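Local atomic coordinates of putative decarboxylase involved in desferrioxamine biosynthesis (Erwinia amylovora, PDB entry 5O5C), a protein that probably catalyses the pyridoxal-phosphate-dependent decarboxylation of lysine in the biosynthesis of the siderophore desferrioxamine E. Residues K57-L63 with F462-V468. Numbering follows the deposited sequence.
Sequences KPFSGIL and FRSGNAV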
loop_
_atom_site.group_PDB
_atom_site.type_symbol
_atom_site.label_atom_id
_atom_site.label_comp_id
_atom_site.label_asym_id
_atom_site.label_seq_id
_atom_site.Cartn_x
_atom_site.Cartn_y
_atom_site.Cartn_z
ATOM N N LYS B 57 -4.841 -22.611 -19.965
ATOM C CA LYS B 57 -3.704 -21.847 -20.413
ATOM C C LYS B 57 -3.666 -20.569 -19.606
ATOM O O LYS B 57 -4.667 -20.191 -19.044
ATOM C CB LYS B 57 -3.718 -21.602 -21.947
ATOM C CG LYS B 57 -5.047 -21.224 -22.561
ATOM C CD LYS B 57 -4.900 -20.906 -24.042
ATOM C CE LYS B 57 -6.035 -20.045 -24.533
ATOM N NZ LYS B 57 -5.691 -19.487 -25.854
ATOM N N PRO B 58 -2.485 -19.969 -19.489
ATOM C CA PRO B 58 -2.260 -18.841 -18.603
ATOM C C PRO B 58 -2.914 -17.552 -19.017
ATOM O O PRO B 58 -3.135 -16.716 -18.171
ATOM C CB PRO B 58 -0.728 -18.709 -18.556
ATOM C CG PRO B 58 -0.225 -19.415 -19.752
ATOM C CD PRO B 58 -1.224 -20.478 -20.067
ATOM N N PHE B 59 -3.239 -17.388 -20.290
ATOM C CA PHE B 59 -3.899 -16.174 -20.768
ATOM C C PHE B 59 -4.782 -16.520 -21.996
ATOM O O PHE B 59 -4.666 -17.604 -22.573
ATOM C CB PHE B 59 -2.795 -15.177 -21.093
ATOM C CG PHE B 59 -3.265 -13.836 -21.518
ATOM C CD1 PHE B 59 -4.193 -13.114 -20.767
ATOM C CD2 PHE B 59 -2.730 -13.253 -22.647
ATOM C CE1 PHE B 59 -4.616 -11.857 -21.203
ATOM C CE2 PHE B 59 -3.151 -12.007 -23.081
ATOM C CZ PHE B 59 -4.079 -11.303 -22.333
ATOM N N SER B 60 -5.671 -15.612 -22.382
ATOM C CA SER B 60 -6.531 -15.809 -23.538
ATOM C C SER B 60 -5.966 -15.237 -24.833
ATOM O O SER B 60 -6.445 -15.557 -25.869
ATOM C CB SER B 60 -7.848 -15.147 -23.225
ATOM O OG SER B 60 -7.625 -13.758 -22.950
ATOM N N GLY B 61 -4.977 -14.344 -24.752
ATOM C CA GLY B 61 -4.489 -13.596 -25.903
ATOM C C GLY B 61 -5.191 -12.288 -26.220
ATOM O O GLY B 61 -4.700 -11.512 -27.022
ATOM N N ILE B 62 -6.337 -12.023 -25.610
ATOM C CA ILE B 62 -7.122 -10.853 -25.986
ATOM C C ILE B 62 -6.245 -9.580 -25.869
ATOM O O ILE B 62 -5.310 -9.505 -25.041
ATOM C CB ILE B 62 -8.478 -10.810 -25.217
ATOM C CG1 ILE B 62 -9.299 -12.111 -25.438
ATOM C CG2 ILE B 62 -9.332 -9.603 -25.570
ATOM C CD1 ILE B 62 -9.520 -12.642 -26.861
ATOM N N LEU B 63 -6.485 -8.616 -26.757
ATOM C CA LEU B 63 -5.760 -7.327 -26.733
ATOM C C LEU B 63 -6.542 -6.273 -25.904
ATOM O O LEU B 63 -7.742 -6.363 -25.814
ATOM C CB LEU B 63 -5.498 -6.813 -28.132
ATOM C CG LEU B 63 -4.506 -7.595 -29.016
ATOM C CD1 LEU B 63 -4.609 -7.108 -30.455
ATOM C CD2 LEU B 63 -3.070 -7.531 -28.564
ATOM N N PHE B 462 2.265 -14.262 -26.366
ATOM C CA PHE B 462 1.192 -13.643 -25.609
ATOM C C PHE B 462 -0.165 -13.753 -26.282
ATOM O O PHE B 462 -1.073 -14.237 -25.675
ATOM C CB PHE B 462 1.505 -12.181 -25.284
ATOM C CG PHE B 462 0.803 -11.651 -24.065
ATOM C CD1 PHE B 462 0.736 -12.397 -22.881
ATOM C CD2 PHE B 462 0.273 -10.355 -24.070
ATOM C CE1 PHE B 462 0.140 -11.883 -21.731
ATOM C CE2 PHE B 462 -0.359 -9.848 -22.921
ATOM C CZ PHE B 462 -0.419 -10.621 -21.759
ATOM N N ARG B 463 -0.241 -13.411 -27.564
ATOM C CA ARG B 463 -1.475 -13.472 -28.354
ATOM C C ARG B 463 -2.018 -14.915 -28.428
ATOM O O ARG B 463 -3.211 -15.143 -28.242
ATOM C CB ARG B 463 -1.199 -12.887 -29.746
ATOM C CG ARG B 463 -2.367 -12.790 -30.705
ATOM C CD ARG B 463 -3.411 -11.850 -30.141
ATOM N NE ARG B 463 -4.473 -11.540 -31.075
ATOM C CZ ARG B 463 -5.669 -11.052 -30.735
ATOM N NH1 ARG B 463 -5.994 -10.799 -29.470
ATOM N NH2 ARG B 463 -6.541 -10.788 -31.685
ATOM N N SER B 464 -1.121 -15.889 -28.610
ATOM C CA SER B 464 -1.502 -17.278 -28.590
ATOM C C SER B 464 -2.014 -17.722 -27.242
ATOM O O SER B 464 -2.614 -18.759 -27.171
ATOM C CB SER B 464 -0.338 -18.200 -28.946
ATOM O OG SER B 464 0.432 -18.585 -27.769
ATOM N N GLY B 465 -1.656 -17.010 -26.171
ATOM C CA GLY B 465 -2.015 -17.389 -24.825
ATOM C C GLY B 465 -1.386 -18.655 -24.285
ATOM O O GLY B 465 -1.587 -18.972 -23.112
ATOM N N ASN B 466 -0.604 -19.384 -25.110
ATOM C CA ASN B 466 -0.247 -20.728 -24.747
ATOM C C ASN B 466 0.862 -20.690 -23.703
ATOM O O ASN B 466 1.110 -21.656 -23.043
ATOM C CB ASN B 466 0.062 -21.619 -25.951
ATOM C CG ASN B 466 -1.177 -21.922 -26.835
ATOM O OD1 ASN B 466 -2.216 -22.447 -26.401
ATOM N ND2 ASN B 466 -1.033 -21.628 -28.096
ATOM N N ALA B 467 1.497 -19.539 -23.538
ATOM C CA ALA B 467 2.375 -19.286 -22.427
ATOM C C ALA B 467 2.568 -17.783 -22.236
ATOM O O ALA B 467 2.231 -16.982 -23.105
ATOM C CB ALA B 467 3.701 -19.957 -22.673
ATOM N N VAL B 468 3.109 -17.398 -21.100
ATOM C CA VAL B 468 3.461 -15.985 -20.909
ATOM C C VAL B 468 4.934 -15.881 -20.605
ATOM O O VAL B 468 5.400 -16.405 -19.636
ATOM C CB VAL B 468 2.623 -15.293 -19.811
ATOM C CG1 VAL B 468 2.854 -13.775 -19.823
ATOM C CG2 VAL B 468 1.144 -15.597 -19.973
#
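Phe59 and Phe462 form an offset stack where the loop 57-63, between helix 34-53 and helix 64-68 of this fold-type I, group II decarboxylase, crosses the C-terminal end of helix 448-464. The ring planes lie 16° apart. Their centroids are separated by 4.2 Å. The displacement puts the CD2–CE2 side of Phe59 over the Phe462 ring, with Phe59 CE2 and Phe462 CZ 3.3 Å apart. Both rings reach the stack with CG anti to the backbone N (chi1 -176° in Phe59, -155° in Phe462). Asp136 of the second subunit also packs on Phe462, so the stack borders the dimer interface.

At one end of the loop, Arg463 bends at chi2 and brings its guanidinium round to Gly61. Arg463 NH1 donates to Gly61 O at 2.9 Å; the oxygen sits at the edge of the guanidinium, in its plane, while the donor stands above the carbonyl plane. Leu63 crosses this side chain at about a right angle and lays CG and CD1 over one guanidinium face, and Glu66 pairs with Arg463 NH2 in a salt bridge.

Gly61 and Gly465 let the backbones close in: Gly61 CA is 3.1 Å from Arg463 O in a CA-H...O contact, and Gly465 takes positive phi just past the helix. Ser464 OG accepts from Asn466 N in an ST turn and is also hydrogen-bonded to Val461 O. At the other end, Pro58 CB rests on Val468 CG2, and the extended Lys57 chain runs over the turn until Lys57 NZ makes a weak hydrogen bond, 3.4 Å long, to Ser464 O.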